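Local coordinates for protein thiamine pyrophosphokinase (Candida albicans, PDB 2G9Z) that catalyses the magnesium-dependent transfer of a pyrophosphate group from ATP to thiamine, making the cofactor thiamine pyrophosphate, at residues S129-P132 against D133-T136; E182-G185 against L186-W190; T220-S223 against I224-Y228; T74-L77 against I78-W81; L189-G192 against L193-S197. One frame throughout, in Å; residues are numbered along the deposited sequence.

Overall arrangement
All five contacts are local, within or at the end of a helix of the catalytic domain. In chain order they run 4, 1, 2, 5, 3. Contacts 4, 1 and 2 cover the N-terminal ends of helices 77-81, 132-139 and 185-195, contact 5 the C-terminal end of helix 185-195, and contact 3 the interior of helix 217-233. Contacts 2 and 5 share Leu189 and Trp190, with centres 11 Å apart, while contacts 4 and 5 lie farthest apart, at 34 Å between centres. Contact 1 follows the magnesium-binding aspartates. Contact 4 packs on strands 64-68 and 205-210, contacts 2 and 5 on helix 155-170, and contact 3 on strand 237-242 and the second subunit.

Contact 1: residues S129-P132 against D133-T136; sequences SISP and DVKT
No aromatic ring takes part where Ser131 and Pro132 meet the first turn of helix 132-139; the flat groups are the peptide carbonyls of these two residues, each met at its oxygen edge by a backbone N-H. Ser131 O receives Lys135 N at 2.8 Å, and Pro132 O receives Thr136 N, also at 2.8 Å, the first i to i+4 bonds of the helix. The hydroxyl of Thr136 lies within reach of both Pro132 O and Asp133 O. Ser131 is the N-cap: turned between its backbone N and carbonyl carbon (chi1 71°), its OG accepts from Val134 N at 3.2 Å, although the hydroxyl is modelled too near Val134 for its exact place to be sure. A short hydroxyl suits this position, and proline suits the next, where the first turn asks no N-H of it. Ile130 reaches across the start of the helix, its CD1 3.7 Å from Lys135 CA, with the two side chains at about a right angle. The lysine chain bends at chi3 (53°), bringing CE 3.8 Å from Pro132 CA. Ile130 and Val134 both pack on Ala94 of helix 93-100. Upstream, the magnesium ligand Asp91 accepts from the N-H groups of Ser129 and Ile130. The cap and the packing of Ile130 probably steady this loop, which through those two N-H groups may help to orient Asp91.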
loop_
_atom_site.group_PDB
_atom_site.type_symbol
_atom_site.label_atom_id
_atom_site.label_comp_id
_atom_site.label_asym_id
_atom_site.label_seq_id
_atom_site.Cartn_x
_atom_site.Cartn_y
_atom_site.Cartn_z
ATOM N N SER A 129 19.060 -0.094 -10.784
ATOM C CA SER A 129 18.250 -1.291 -10.952
ATOM C C SER A 129 18.220 -1.740 -12.411
ATOM O O SER A 129 18.220 -2.935 -12.692
ATOM C CB SER A 129 16.820 -1.061 -10.437
ATOM O OG SER A 129 16.127 -0.116 -11.232
ATOM N N ILE A 130 18.208 -0.788 -13.343
ATOM C CA ILE A 130 18.184 -1.141 -14.761
ATOM C C ILE A 130 19.411 -2.007 -15.074
ATOM O O ILE A 130 20.507 -1.734 -14.592
ATOM C CB ILE A 130 18.189 0.126 -15.662
ATOM C CG1 ILE A 130 17.935 -0.261 -17.119
ATOM C CG2 ILE A 130 19.522 0.851 -15.546
ATOM C CD1 ILE A 130 17.808 0.927 -18.053
ATOM N N SER A 131 19.227 -3.059 -15.862
ATOM C CA SER A 131 20.340 -3.937 -16.199
ATOM C C SER A 131 21.143 -3.370 -17.365
ATOM O O SER A 131 20.581 -2.796 -18.296
ATOM C CB SER A 131 19.834 -5.338 -16.560
ATOM O OG SER A 131 19.170 -5.334 -17.810
ATOM N N PRO A 132 22.478 -3.528 -17.323
ATOM C CA PRO A 132 23.366 -3.030 -18.380
ATOM C C PRO A 132 22.843 -3.394 -19.765
ATOM O O PRO A 132 22.772 -2.549 -20.656
ATOM C CB PRO A 132 24.688 -3.720 -18.063
ATOM C CG PRO A 132 24.665 -3.792 -16.573
ATOM C CD PRO A 132 23.247 -4.258 -16.300
ATOM N N ASP A 133 22.477 -4.662 -19.925
ATOM C CA ASP A 133 21.950 -5.175 -21.183
ATOM C C ASP A 133 20.710 -4.430 -21.658
ATOM O O ASP A 133 20.628 -4.015 -22.815
ATOM C CB ASP A 133 21.624 -6.662 -21.040
ATOM C CG ASP A 133 22.805 -7.548 -21.370
ATOM O OD1 ASP A 133 23.932 -7.228 -20.933
ATOM O OD2 ASP A 133 22.601 -8.568 -22.062
ATOM N N VAL A 134 19.736 -4.276 -20.768
ATOM C CA VAL A 134 18.507 -3.576 -21.115
ATOM C C VAL A 134 18.857 -2.137 -21.454
ATOM O O VAL A 134 18.414 -1.599 -22.466
ATOM C CB VAL A 134 17.504 -3.604 -19.936
ATOM C CG1 VAL A 134 16.318 -2.694 -20.225
ATOM C CG2 VAL A 134 17.033 -5.032 -19.707
ATOM N N LYS A 135 19.669 -1.531 -20.597
ATOM C CA LYS A 135 20.095 -0.154 -20.776
ATOM C C LYS A 135 20.687 0.033 -22.169
ATOM O O LYS A 135 20.238 0.882 -22.937
ATOM C CB LYS A 135 21.122 0.201 -19.699
ATOM C CG LYS A 135 21.698 1.603 -19.791
ATOM C CD LYS A 135 22.627 1.874 -18.612
ATOM C CE LYS A 135 23.692 0.781 -18.481
ATOM N NZ LYS A 135 24.543 0.949 -17.270
ATOM N N THR A 136 21.686 -0.775 -22.501
ATOM C CA THR A 136 22.316 -0.678 -23.809
ATOM C C THR A 136 21.304 -0.949 -24.921
ATOM O O THR A 136 21.322 -0.284 -25.955
ATOM C CB THR A 136 23.508 -1.659 -23.925
ATOM O OG1 THR A 136 23.071 -2.991 -23.629
ATOM C CG2 THR A 136 24.606 -1.271 -22.947
#

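Contact 2: residues E182-G185 against L186-W190; sequences EVDG and LAKLW
Asp184 and Lys188 meet one helical turn apart, and the contact divides into a close backbone part and a looser charged one. In the close part, Lys188 N gives a nearly straight bond to Asp184 O at 2.9 Å. Gly185 is buried in the first turn, and its carbonyl takes Leu189 N at 2.7 Å. Leu186 is buried against Gln148 and Ile180, and the small Ala187 brings its CB 4.1 Å from Asp184 CB while resting on Tyr153 of the ligand pocket.

The outer side is less tightly held. Lys188 is exposed, and its chain, extended beyond CG, passes the carboxylate obliquely. Its CE lies 3.0 Å from Asp184 OD1 and NZ stands beyond, 3.6 Å from the same oxygen, a long salt bridge. Asp181 is a second partner of the ammonium, through a long, weak ion pair. Asp184 has its CG between the backbone N and the carbonyl carbon (chi1 51°), which turns the carboxylate to this lysine. The whole forms the start of helix 185-195, with Asp184 at the N-cap position but its side chain spent on an i to i+4 salt bridge instead of a capping bond.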
loop_
_atom_site.group_PDB
_atom_site.type_symbol
_atom_site.label_atom_id
_atom_site.label_comp_id
_atom_site.label_asym_id
_atom_site.label_seq_id
_atom_site.Cartn_x
_atom_site.Cartn_y
_atom_site.Cartn_z
ATOM N N GLU A 182 23.857 16.282 -13.628
ATOM C CA GLU A 182 23.793 14.838 -13.403
ATOM C C GLU A 182 23.229 14.373 -12.064
ATOM O O GLU A 182 22.855 13.208 -11.921
ATOM C CB GLU A 182 25.188 14.233 -13.570
ATOM C CG GLU A 182 25.737 14.310 -14.976
ATOM C CD GLU A 182 27.169 13.817 -15.059
ATOM O OE1 GLU A 182 27.455 12.732 -14.506
ATOM O OE2 GLU A 182 28.006 14.509 -15.682
ATOM N N VAL A 183 23.186 15.263 -11.082
ATOM C CA VAL A 183 22.670 14.901 -9.773
ATOM C C VAL A 183 21.169 15.148 -9.699
ATOM O O VAL A 183 20.382 14.218 -9.513
ATOM C CB VAL A 183 23.384 15.696 -8.655
ATOM C CG1 VAL A 183 22.821 15.313 -7.285
ATOM C CG2 VAL A 183 24.879 15.413 -8.701
ATOM N N ASP A 184 20.766 16.400 -9.858
ATOM C CA ASP A 184 19.351 16.736 -9.788
ATOM C C ASP A 184 18.965 17.809 -10.799
ATOM O O ASP A 184 18.182 18.709 -10.496
ATOM C CB ASP A 184 19.003 17.184 -8.364
ATOM C CG ASP A 184 19.940 18.261 -7.846
ATOM O OD1 ASP A 184 21.006 18.471 -8.461
ATOM O OD2 ASP A 184 19.618 18.890 -6.818
ATOM N N GLY A 185 19.517 17.698 -12.004
ATOM C CA GLY A 185 19.226 18.661 -13.051
ATOM C C GLY A 185 17.744 18.793 -13.350
ATOM O O GLY A 185 17.245 19.900 -13.555
ATOM N N LEU A 186 17.032 17.670 -13.379
ATOM C CA LEU A 186 15.597 17.703 -13.649
ATOM C C LEU A 186 14.875 18.523 -12.587
ATOM O O LEU A 186 14.032 19.369 -12.905
ATOM C CB LEU A 186 15.011 16.286 -13.675
ATOM C CG LEU A 186 15.464 15.342 -14.792
ATOM C CD1 LEU A 186 14.792 13.981 -14.599
ATOM C CD2 LEU A 186 15.108 15.933 -16.155
ATOM N N ALA A 187 15.208 18.264 -11.326
ATOM C CA ALA A 187 14.594 18.969 -10.207
ATOM C C ALA A 187 14.924 20.454 -10.287
ATOM O O ALA A 187 14.047 21.303 -10.124
ATOM C CB ALA A 187 15.094 18.393 -8.890
ATOM N N LYS A 188 16.192 20.760 -10.536
ATOM C CA LYS A 188 16.623 22.147 -10.646
ATOM C C LYS A 188 15.894 22.815 -11.802
ATOM O O LYS A 188 15.235 23.832 -11.619
ATOM C CB LYS A 188 18.134 22.229 -10.878
ATOM C CG LYS A 188 18.972 21.785 -9.689
ATOM C CD LYS A 188 20.459 21.859 -10.002
ATOM C CE LYS A 188 21.293 21.455 -8.796
ATOM N NZ LYS A 188 22.751 21.561 -9.066
ATOM N N LEU A 189 16.003 22.222 -12.987
ATOM C CA LEU A 189 15.368 22.764 -14.183
ATOM C C LEU A 189 13.889 23.073 -13.964
ATOM O O LEU A 189 13.429 24.164 -14.298
ATOM C CB LEU A 189 15.519 21.790 -15.355
ATOM C CG LEU A 189 15.566 22.379 -16.769
ATOM C CD1 LEU A 189 15.537 21.253 -17.789
ATOM C CD2 LEU A 189 14.401 23.311 -16.996
ATOM N N TRP A 190 13.141 22.123 -13.412
ATOM C CA TRP A 190 11.718 22.345 -13.182
ATOM C C TRP A 190 11.534 23.551 -12.271
ATOM O O TRP A 190 10.632 24.361 -12.475
ATOM C CB TRP A 190 11.073 21.108 -12.552
ATOM C CG TRP A 190 9.578 21.210 -12.392
ATOM C CD1 TRP A 190 8.865 21.039 -11.239
ATOM C CD2 TRP A 190 8.613 21.478 -13.423
ATOM N NE1 TRP A 190 7.518 21.182 -11.486
ATOM C CE2 TRP A 190 7.335 21.451 -12.817
ATOM C CE3 TRP A 190 8.703 21.735 -14.799
ATOM C CZ2 TRP A 190 6.153 21.673 -13.539
ATOM C CZ3 TRP A 190 7.526 21.955 -15.520
ATOM C CH2 TRP A 190 6.269 21.922 -14.886
#

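Contact 3: residues T220-S223 against I224-Y228; sequences TVQS and INQLY
With CG of each anti to the backbone N (chi1 -169° and -176°), Gln222 and Asn225 run side by side, pointing the same way. A bend at chi2 leans the amide of Gln222 forward over the next turn, and a bend of opposite sense in Gln226 (chi2 -50°) carries its amide obliquely across to meet it. The Gln222 amide is probably turned over in the model; as built, its NE2 lies 2.9 Å from Asn225 ND2 and equally near Gln226 NE2, and with the group reversed either pair may be a hydrogen bond. An amide can both give and accept, which suits a cluster whose Asn225 bonds Leu308 N and Gly309 O of the second subunit.

The backbone beneath is regular: Asn225 N bonds to Val221 O at 2.8 Å and Gln226 N to Gln222 O at 2.9 Å. Helix 217-233 is the connection of a beta-alpha-beta unit between strands 205-210 and 237-242, and Ser223 and Leu227 pack on Phe241 of the second strand. Ser223 OG bonds back to Gln219 O, which lets a small polar residue stay buried. At the dimer interface Val221 packs on Leu281 and Gln222 on Val311 of the second subunit; the side chain of Gln222 lies about 7 Å from the bound thiamine analogue.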
loop_
_atom_site.group_PDB
_atom_site.type_symbol
_atom_site.label_atom_id
_atom_site.label_comp_id
_atom_site.label_asym_id
_atom_site.label_seq_id
_atom_site.Cartn_x
_atom_site.Cartn_y
_atom_site.Cartn_z
ATOM N N THR A 220 5.257 2.394 -2.297
ATOM C CA THR A 220 3.820 2.523 -2.445
ATOM C C THR A 220 3.365 3.802 -1.757
ATOM O O THR A 220 2.627 4.597 -2.334
ATOM C CB THR A 220 3.093 1.322 -1.813
ATOM O OG1 THR A 220 3.372 0.151 -2.586
ATOM C CG2 THR A 220 1.583 1.563 -1.762
ATOM N N VAL A 221 3.825 4.004 -0.528
ATOM C CA VAL A 221 3.441 5.185 0.218
ATOM C C VAL A 221 3.956 6.462 -0.436
ATOM O O VAL A 221 3.223 7.448 -0.534
ATOM C CB VAL A 221 3.922 5.088 1.686
ATOM C CG1 VAL A 221 3.663 6.402 2.417
ATOM C CG2 VAL A 221 3.177 3.952 2.380
ATOM N N GLN A 222 5.202 6.449 -0.902
ATOM C CA GLN A 222 5.744 7.634 -1.542
ATOM C C GLN A 222 4.920 7.977 -2.787
ATOM O O GLN A 222 4.662 9.142 -3.064
ATOM C CB GLN A 222 7.209 7.423 -1.933
ATOM C CG GLN A 222 7.904 8.716 -2.351
ATOM C CD GLN A 222 7.915 9.746 -1.230
ATOM O OE1 GLN A 222 8.697 9.649 -0.278
ATOM N NE2 GLN A 222 7.035 10.731 -1.331
ATOM N N SER A 223 4.501 6.960 -3.533
ATOM C CA SER A 223 3.704 7.195 -4.738
ATOM C C SER A 223 2.394 7.889 -4.386
ATOM O O SER A 223 1.975 8.830 -5.056
ATOM C CB SER A 223 3.413 5.875 -5.456
ATOM O OG SER A 223 4.607 5.287 -5.945
ATOM N N ILE A 224 1.748 7.425 -3.327
ATOM C CA ILE A 224 0.494 8.021 -2.892
ATOM C C ILE A 224 0.786 9.451 -2.439
ATOM O O ILE A 224 0.050 10.377 -2.768
ATOM C CB ILE A 224 -0.135 7.206 -1.730
ATOM C CG1 ILE A 224 -0.558 5.822 -2.242
ATOM C CG2 ILE A 224 -1.331 7.960 -1.131
ATOM C CD1 ILE A 224 -1.572 5.845 -3.387
ATOM N N ASN A 225 1.876 9.634 -1.701
ATOM C CA ASN A 225 2.241 10.962 -1.233
ATOM C C ASN A 225 2.342 11.912 -2.430
ATOM O O ASN A 225 1.787 13.009 -2.413
ATOM C CB ASN A 225 3.570 10.909 -0.471
ATOM C CG ASN A 225 3.957 12.252 0.121
ATOM O OD1 ASN A 225 3.108 12.994 0.609
ATOM N ND2 ASN A 225 5.250 12.563 0.094
ATOM N N GLN A 226 3.043 11.473 -3.473
ATOM C CA GLN A 226 3.205 12.275 -4.675
ATOM C C GLN A 226 1.869 12.530 -5.377
ATOM O O GLN A 226 1.660 13.596 -5.955
ATOM C CB GLN A 226 4.185 11.592 -5.635
ATOM C CG GLN A 226 5.595 11.483 -5.063
ATOM C CD GLN A 226 6.098 12.814 -4.520
ATOM O OE1 GLN A 226 6.049 13.832 -5.207
ATOM N NE2 GLN A 226 6.584 12.809 -3.284
ATOM N N LEU A 227 0.973 11.549 -5.333
ATOM C CA LEU A 227 -0.343 11.694 -5.946
ATOM C C LEU A 227 -1.038 12.920 -5.354
ATOM O O LEU A 227 -1.547 13.773 -6.089
ATOM C CB LEU A 227 -1.187 10.438 -5.689
ATOM C CG LEU A 227 -2.647 10.463 -6.163
ATOM C CD1 LEU A 227 -2.708 10.600 -7.685
ATOM C CD2 LEU A 227 -3.346 9.182 -5.709
ATOM N N TYR A 228 -1.044 13.005 -4.025
ATOM C CA TYR A 228 -1.668 14.120 -3.313
ATOM C C TYR A 228 -0.950 15.444 -3.578
ATOM O O TYR A 228 -1.590 16.482 -3.761
ATOM C CB TYR A 228 -1.659 13.860 -1.804
ATOM C CG TYR A 228 -2.750 12.943 -1.292
ATOM C CD1 TYR A 228 -4.070 13.388 -1.174
ATOM C CD2 TYR A 228 -2.453 11.652 -0.864
ATOM C CE1 TYR A 228 -5.063 12.568 -0.632
ATOM C CE2 TYR A 228 -3.436 10.822 -0.324
ATOM C CZ TYR A 228 -4.735 11.290 -0.207
ATOM O OH TYR A 228 -5.691 10.490 0.362
#

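Contact 4: residues T74-L77 against I78-W81; sequences TIDL and ISLW
Asp76 and Ser79 carry the polar part of the contact. With its CG anti to the backbone N (chi1 -178°), the aspartate reaches forward to the start of helix 77-81, and OD1 accepts Ser79 N at 3.2 Å; the donor comes from well above the carboxylate plane, 60° out of it. OD2 lies only 2.5 Å from Ser79 OG, a bond that is very short and whose serine oxygen is doubtfully placed. An acidic N-cap suits this end of a helix, where unbonded N-H groups and the helix dipole would favour a negative charge.

Among the backbone bonds, Trp81 N to Leu77 O at 2.8 Å is nearly straight (173°), while Leu80 N to Asp76 O, at 3.4 Å, is weak. Asp76 is also the centre of an inverse gamma turn, and this sharp bend leads the loop after strand 64-68 into its helix.

Among the apolar contacts, Ile75 CD1 meets Leu80 CD1 at 3.6 Å. The aliphatic side chains of Ile75, Leu77 and Leu80 fill the layer between the helix and strands 64-68 and 205-210, touching Leu66, Leu210 and Tyr208. Leu77 CB touches Ile78 CD1 at 4.1 Å. Ile78 and Trp81 pack against helix 93-100 and the loop at Tyr118, whose ring Trp81 meets edge-to-face.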
loop_
_atom_site.group_PDB
_atom_site.type_symbol
_atom_site.label_atom_id
_atom_site.label_comp_id
_atom_site.label_asym_id
_atom_site.label_seq_id
_atom_site.Cartn_x
_atom_site.Cartn_y
_atom_site.Cartn_z
ATOM N N THR A 74 1.899 -7.127 -15.778
ATOM C CA THR A 74 0.838 -8.117 -15.923
ATOM C C THR A 74 -0.377 -7.658 -16.729
ATOM O O THR A 74 -1.259 -8.462 -17.032
ATOM C CB THR A 74 0.339 -8.574 -14.539
ATOM O OG1 THR A 74 -0.323 -7.482 -13.886
ATOM C CG2 THR A 74 1.510 -9.026 -13.677
ATOM N N ILE A 75 -0.430 -6.377 -17.071
ATOM C CA ILE A 75 -1.555 -5.850 -17.836
ATOM C C ILE A 75 -1.340 -5.983 -19.337
ATOM O O ILE A 75 -0.303 -6.469 -19.794
ATOM C CB ILE A 75 -1.788 -4.351 -17.553
ATOM C CG1 ILE A 75 -0.602 -3.539 -18.083
ATOM C CG2 ILE A 75 -1.972 -4.124 -16.063
ATOM C CD1 ILE A 75 -0.900 -2.070 -18.287
ATOM N N ASP A 76 -2.333 -5.536 -20.098
ATOM C CA ASP A 76 -2.265 -5.560 -21.551
ATOM C C ASP A 76 -1.483 -4.309 -21.953
ATOM O O ASP A 76 -2.059 -3.305 -22.376
ATOM C CB ASP A 76 -3.672 -5.516 -22.146
ATOM C CG ASP A 76 -3.668 -5.581 -23.661
ATOM O OD1 ASP A 76 -2.588 -5.414 -24.269
ATOM O OD2 ASP A 76 -4.754 -5.790 -24.244
ATOM N N LEU A 77 -0.166 -4.392 -21.807
ATOM C CA LEU A 77 0.742 -3.294 -22.111
ATOM C C LEU A 77 0.547 -2.651 -23.477
ATOM O O LEU A 77 0.412 -1.431 -23.581
ATOM C CB LEU A 77 2.189 -3.774 -21.985
ATOM C CG LEU A 77 3.275 -2.718 -22.200
ATOM C CD1 LEU A 77 3.144 -1.618 -21.147
ATOM C CD2 LEU A 77 4.639 -3.377 -22.120
ATOM N N ILE A 78 0.533 -3.468 -24.525
ATOM C CA ILE A 78 0.384 -2.953 -25.884
ATOM C C ILE A 78 -0.852 -2.087 -26.103
ATOM O O ILE A 78 -0.777 -1.061 -26.777
ATOM C CB ILE A 78 0.404 -4.109 -26.919
ATOM C CG1 ILE A 78 1.846 -4.580 -27.143
ATOM C CG2 ILE A 78 -0.177 -3.642 -28.253
ATOM C CD1 ILE A 78 2.573 -5.006 -25.885
ATOM N N SER A 79 -1.986 -2.491 -25.541
ATOM C CA SER A 79 -3.212 -1.716 -25.704
ATOM C C SER A 79 -3.070 -0.328 -25.080
ATOM O O SER A 79 -3.493 0.672 -25.661
ATOM C CB SER A 79 -4.394 -2.446 -25.056
ATOM O OG SER A 79 -4.564 -3.737 -25.613
ATOM N N LEU A 80 -2.474 -0.281 -23.893
ATOM C CA LEU A 80 -2.279 0.975 -23.183
ATOM C C LEU A 80 -1.264 1.834 -23.931
ATOM O O LEU A 80 -1.499 3.016 -24.189
ATOM C CB LEU A 80 -1.775 0.700 -21.762
ATOM C CG LEU A 80 -2.286 1.605 -20.635
ATOM C CD1 LEU A 80 -1.463 1.349 -19.382
ATOM C CD2 LEU A 80 -2.198 3.061 -21.034
ATOM N N TRP A 81 -0.134 1.223 -24.276
ATOM C CA TRP A 81 0.942 1.901 -24.997
ATOM C C TRP A 81 0.399 2.631 -26.219
ATOM O O TRP A 81 0.680 3.810 -26.427
ATOM C CB TRP A 81 1.991 0.871 -25.425
ATOM C CG TRP A 81 3.231 1.437 -26.064
ATOM C CD1 TRP A 81 3.319 2.082 -27.262
ATOM C CD2 TRP A 81 4.566 1.369 -25.544
ATOM N NE1 TRP A 81 4.628 2.420 -27.526
ATOM C CE2 TRP A 81 5.414 1.992 -26.488
ATOM C CE3 TRP A 81 5.127 0.839 -24.373
ATOM C CZ2 TRP A 81 6.797 2.101 -26.297
ATOM C CZ3 TRP A 81 6.503 0.945 -24.182
ATOM C CH2 TRP A 81 7.323 1.572 -25.144
#

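Contact 5: residues L189-G192 against L193-S197; sequences LWNG and LNNSS
Leu189 O receives Leu193 N at 2.8 Å, and Asn195 N bonds to Asn191 O at 3.1 Å: the last regular bonds of helix 185-195. Between them the bond from Asn194 N to Trp190 O is weak; after them so is that of Ser196 N to Gly192 O, and the helix loosens as it ends. Ser197 takes positive phi (56°), with two bonds back into the last turn, the Schellman motif by which many helices stop; its N-H reaches Asn194 O at 2.9 Å.

The side chains divide by face. Leu189 and Leu193 lie side by side and point the same way, CD2 of Leu189 4.1 Å from CB of Leu193. Leu193 also carries its CD2 to Trp190 CZ3, 4.1 Å away, obliquely to the ring, and leans on Val199. Asn194 lies over the indole, its amide plane 73° from the ring; its OD1 as built is 3.9 Å above the ring centre, but the amide is probably turned over, so which atom faces the ring is uncertain. The indole N-H goes to Tyr234 OH. On the outer face Asn191 and Asn195 meet with amide planes perpendicular, ND2 of Asn195 making a weak bond of 3.3 Å to Asn191 OD1.

Apolar residues thus keep the inner face against helix 155-170 and the loop at Val199. The exposed end is held more lightly, by the weak amide pair, by the bond of Ser196 OG to Asp198, and by the Schellman turn, which supplies Asn194 O with the N-H of Ser197.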
loop_
_atom_site.group_PDB
_atom_site.type_symbol
_atom_site.label_atom_id
_atom_site.label_comp_id
_atom_site.label_asym_id
_atom_site.label_seq_id
_atom_site.Cartn_x
_atom_site.Cartn_y
_atom_site.Cartn_z
ATOM N N LEU A 189 16.003 22.222 -12.987
ATOM C CA LEU A 189 15.368 22.764 -14.183
ATOM C C LEU A 189 13.889 23.073 -13.964
ATOM O O LEU A 189 13.429 24.164 -14.298
ATOM C CB LEU A 189 15.519 21.790 -15.355
ATOM C CG LEU A 189 15.566 22.379 -16.769
ATOM C CD1 LEU A 189 15.537 21.253 -17.789
ATOM C CD2 LEU A 189 14.401 23.311 -16.996
ATOM N N TRP A 190 13.141 22.123 -13.412
ATOM C CA TRP A 190 11.718 22.345 -13.182
ATOM C C TRP A 190 11.534 23.551 -12.271
ATOM O O TRP A 190 10.632 24.361 -12.475
ATOM C CB TRP A 190 11.073 21.108 -12.552
ATOM C CG TRP A 190 9.578 21.210 -12.392
ATOM C CD1 TRP A 190 8.865 21.039 -11.239
ATOM C CD2 TRP A 190 8.613 21.478 -13.423
ATOM N NE1 TRP A 190 7.518 21.182 -11.486
ATOM C CE2 TRP A 190 7.335 21.451 -12.817
ATOM C CE3 TRP A 190 8.703 21.735 -14.799
ATOM C CZ2 TRP A 190 6.153 21.673 -13.539
ATOM C CZ3 TRP A 190 7.526 21.955 -15.520
ATOM C CH2 TRP A 190 6.269 21.922 -14.886
ATOM N N ASN A 191 12.404 23.670 -11.273
ATOM C CA ASN A 191 12.345 24.783 -10.330
ATOM C C ASN A 191 12.734 26.100 -11.003
ATOM O O ASN A 191 12.009 27.091 -10.916
ATOM C CB ASN A 191 13.274 24.517 -9.143
ATOM C CG ASN A 191 13.263 25.647 -8.128
ATOM O OD1 ASN A 191 14.291 26.277 -7.871
ATOM N ND2 ASN A 191 12.100 25.910 -7.547
ATOM N N GLY A 192 13.880 26.102 -11.677
ATOM C CA GLY A 192 14.338 27.305 -12.347
ATOM C C GLY A 192 13.372 27.780 -13.415
ATOM O O GLY A 192 13.172 28.982 -13.595
ATOM N N LEU A 193 12.770 26.830 -14.123
ATOM C CA LEU A 193 11.826 27.147 -15.187
ATOM C C LEU A 193 10.634 27.922 -14.634
ATOM O O LEU A 193 10.102 28.819 -15.293
ATOM C CB LEU A 193 11.345 25.861 -15.862
ATOM C CG LEU A 193 10.494 26.010 -17.125
ATOM C CD1 LEU A 193 11.346 26.573 -18.254
ATOM C CD2 LEU A 193 9.928 24.654 -17.517
ATOM N N ASN A 194 10.215 27.575 -13.420
ATOM C CA ASN A 194 9.090 28.252 -12.787
ATOM C C ASN A 194 9.472 29.649 -12.313
ATOM O O ASN A 194 8.695 30.593 -12.463
ATOM C CB ASN A 194 8.563 27.422 -11.616
ATOM C CG ASN A 194 7.819 26.183 -12.076
ATOM O OD1 ASN A 194 8.382 25.320 -12.748
ATOM N ND2 ASN A 194 6.541 26.095 -11.721
ATOM N N ASN A 195 10.669 29.783 -11.747
ATOM C CA ASN A 195 11.139 31.081 -11.275
ATOM C C ASN A 195 11.321 32.023 -12.461
ATOM O O ASN A 195 11.370 33.243 -12.299
ATOM C CB ASN A 195 12.471 30.941 -10.530
ATOM C CG ASN A 195 12.348 30.132 -9.254
ATOM O OD1 ASN A 195 11.385 30.281 -8.501
ATOM N ND2 ASN A 195 13.332 29.279 -8.997
ATOM N N SER A 196 11.423 31.440 -13.652
ATOM C CA SER A 196 11.599 32.200 -14.885
ATOM C C SER A 196 10.249 32.437 -15.567
ATOM O O SER A 196 10.173 33.099 -16.604
ATOM C CB SER A 196 12.534 31.438 -15.831
ATOM O OG SER A 196 12.818 32.190 -16.997
ATOM N N SER A 197 9.189 31.892 -14.974
ATOM C CA SER A 197 7.832 32.028 -15.504
ATOM C C SER A 197 7.699 31.531 -16.944
ATOM O O SER A 197 6.908 32.065 -17.721
ATOM C CB SER A 197 7.368 33.487 -15.427
ATOM O OG SER A 197 7.247 33.921 -14.082
#